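Local coordinates for PfkB family carbohydrate kinase (Listeria grayi DSM 20601, PDB 4GM6), which probably acts as a PfkB-family carbohydrate kinase, transferring a phosphoryl group to a sugar or sugar-like substrate, at residues A320-S325 with N331-K336. Residues are numbered along the deposited sequence; the frame is centred on the assembly and turned at random.
Sequences AGLKHS and NPFDEK
Phe333 packs its ring against the end of helix 309-323: Leu322 CB comes over the CE2 side from one face, 3.5 Å from CE2, with Lys323 N at the edge, 4.2 Å from CE2. The ring is held between Leu322 CD1 on that face and Pro332 CG, 3.9 Å above the centre of the opposite face. With CG of Phe333 anti to the carbonyl carbon (chi1 -54°), the ring is directed at the helix. Asn331 and Lys323 run antiparallel alongside each other, Asn331 OD1 resting against CA and CB of Lys323, both at 3.3 Å, while Asn331 ND2 is hydrogen-bonded to Ala319 O, which fixes the amide. The contact closes the short loop joining helix 309-323 to the C-terminal helix 335-344 of the PfkB-family fold; Asp334 N-caps the latter, its side chain capping a first-turn backbone N, and its OD1 hydrogen-bonds to Thr337 OG1. Lys323, bent at chi2 (61°) and chi4 (70°), carries its ammonium to the carbonyl oxygens of Ile326, Gly328 and Val289, hydrogen bonds that probably stabilise its charge. Within the same segment, His324 ND1 donates in its ring plane to Ala320 O at 2.7 Å. Lys121 of a second subunit packs on both Leu322 and Phe333.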
loop_
_atom_site.group_PDB
_atom_site.type_symbol
_atom_site.label_atom_id
_atom_site.label_comp_id
_atom_site.label_asym_id
_atom_site.label_seq_id
_atom_site.Cartn_x
_atom_site.Cartn_y
_atom_site.Cartn_z
ATOM N N ALA C 320 19.489 -15.329 -16.390
ATOM C CA ALA C 320 19.806 -15.109 -14.984
ATOM C C ALA C 320 19.895 -13.615 -14.691
ATOM O O ALA C 320 19.464 -13.149 -13.637
ATOM C CB ALA C 320 21.126 -15.792 -14.644
ATOM N N GLY C 321 20.470 -12.863 -15.626
ATOM C CA GLY C 321 20.633 -11.431 -15.430
ATOM C C GLY C 321 19.294 -10.736 -15.313
ATOM O O GLY C 321 19.075 -9.933 -14.399
ATOM N N LEU C 322 18.389 -11.066 -16.233
ATOM C CA LEU C 322 17.048 -10.490 -16.249
ATOM C C LEU C 322 16.258 -10.829 -14.989
ATOM O O LEU C 322 15.531 -9.988 -14.495
ATOM C CB LEU C 322 16.277 -10.921 -17.506
ATOM C CG LEU C 322 16.738 -10.295 -18.835
ATOM C CD1 LEU C 322 16.015 -10.955 -19.999
ATOM C CD2 LEU C 322 16.527 -8.782 -18.878
ATOM N N LYS C 323 16.394 -12.055 -14.475
ATOM C CA LYS C 323 15.675 -12.456 -13.259
ATOM C C LYS C 323 15.953 -11.510 -12.079
ATOM O O LYS C 323 15.100 -11.311 -11.227
ATOM C CB LYS C 323 16.021 -13.906 -12.853
ATOM C CG LYS C 323 15.598 -14.265 -11.424
ATOM C CD LYS C 323 14.095 -14.139 -11.233
ATOM C CE LYS C 323 13.708 -14.174 -9.760
ATOM N NZ LYS C 323 14.123 -12.960 -8.971
ATOM N N HIS C 324 17.148 -10.932 -12.037
ATOM C CA HIS C 324 17.523 -10.048 -10.942
ATOM C C HIS C 324 16.612 -8.820 -10.867
ATOM O O HIS C 324 16.525 -8.187 -9.828
ATOM C CB HIS C 324 18.985 -9.616 -11.082
ATOM C CG HIS C 324 19.971 -10.659 -10.658
ATOM N ND1 HIS C 324 20.222 -11.794 -11.399
ATOM C CD2 HIS C 324 20.783 -10.731 -9.575
ATOM C CE1 HIS C 324 21.136 -12.526 -10.785
ATOM N NE2 HIS C 324 21.491 -11.903 -9.675
ATOM N N SER C 325 15.915 -8.506 -11.957
ATOM C CA SER C 325 15.036 -7.332 -12.006
ATOM C C SER C 325 13.596 -7.624 -11.579
ATOM O O SER C 325 12.734 -6.734 -11.640
ATOM C CB SER C 325 14.992 -6.763 -13.422
ATOM O OG SER C 325 16.236 -6.215 -13.809
ATOM N N ASN C 331 11.448 -16.845 -12.854
ATOM C CA ASN C 331 11.778 -15.993 -13.992
ATOM C C ASN C 331 10.582 -15.955 -14.924
ATOM O O ASN C 331 10.150 -16.990 -15.413
ATOM C CB ASN C 331 13.007 -16.567 -14.726
ATOM C CG ASN C 331 13.848 -15.493 -15.395
ATOM O OD1 ASN C 331 13.678 -14.296 -15.142
ATOM N ND2 ASN C 331 14.786 -15.918 -16.226
ATOM N N PRO C 332 10.019 -14.757 -15.160
ATOM C CA PRO C 332 8.764 -14.625 -15.890
ATOM C C PRO C 332 8.908 -14.513 -17.404
ATOM O O PRO C 332 7.907 -14.427 -18.105
ATOM C CB PRO C 332 8.189 -13.307 -15.339
ATOM C CG PRO C 332 9.412 -12.489 -15.029
ATOM C CD PRO C 332 10.487 -13.470 -14.616
ATOM N N PHE C 333 10.132 -14.515 -17.915
ATOM C CA PHE C 333 10.334 -14.162 -19.310
ATOM C C PHE C 333 10.202 -15.361 -20.229
ATOM O O PHE C 333 10.609 -16.478 -19.869
ATOM C CB PHE C 333 11.698 -13.485 -19.486
ATOM C CG PHE C 333 11.899 -12.312 -18.575
ATOM C CD1 PHE C 333 11.248 -11.112 -18.810
ATOM C CD2 PHE C 333 12.714 -12.418 -17.468
ATOM C CE1 PHE C 333 11.421 -10.037 -17.957
ATOM C CE2 PHE C 333 12.892 -11.348 -16.617
ATOM C CZ PHE C 333 12.250 -10.162 -16.859
ATOM N N ASP C 334 9.632 -15.144 -21.412
ATOM C CA ASP C 334 9.655 -16.191 -22.427
ATOM C C ASP C 334 10.988 -16.223 -23.167
ATOM O O ASP C 334 11.825 -15.313 -23.033
ATOM C CB ASP C 334 8.487 -16.087 -23.411
ATOM C CG ASP C 334 8.524 -14.826 -24.234
ATOM O OD1 ASP C 334 9.604 -14.199 -24.353
ATOM O OD2 ASP C 334 7.454 -14.462 -24.762
ATOM N N GLU C 335 11.180 -17.286 -23.939
ATOM C CA GLU C 335 12.449 -17.522 -24.617
ATOM C C GLU C 335 12.843 -16.374 -25.550
ATOM O O GLU C 335 13.996 -15.943 -25.563
ATOM C CB GLU C 335 12.415 -18.834 -25.403
ATOM C CG GLU C 335 13.695 -19.055 -26.193
ATOM C CD GLU C 335 13.735 -20.379 -26.940
ATOM O OE1 GLU C 335 12.804 -21.192 -26.787
ATOM O OE2 GLU C 335 14.711 -20.606 -27.677
ATOM N N LYS C 336 11.887 -15.894 -26.333
ATOM C CA LYS C 336 12.153 -14.824 -27.300
ATOM C C LYS C 336 12.665 -13.560 -26.598
ATOM O O LYS C 336 13.630 -12.930 -27.038
ATOM C CB LYS C 336 10.884 -14.544 -28.110
ATOM C CG LYS C 336 10.705 -13.110 -28.557
ATOM C CD LYS C 336 11.022 -12.961 -30.025
ATOM C CE LYS C 336 10.629 -11.579 -30.517
ATOM N NZ LYS C 336 11.211 -11.340 -31.859
#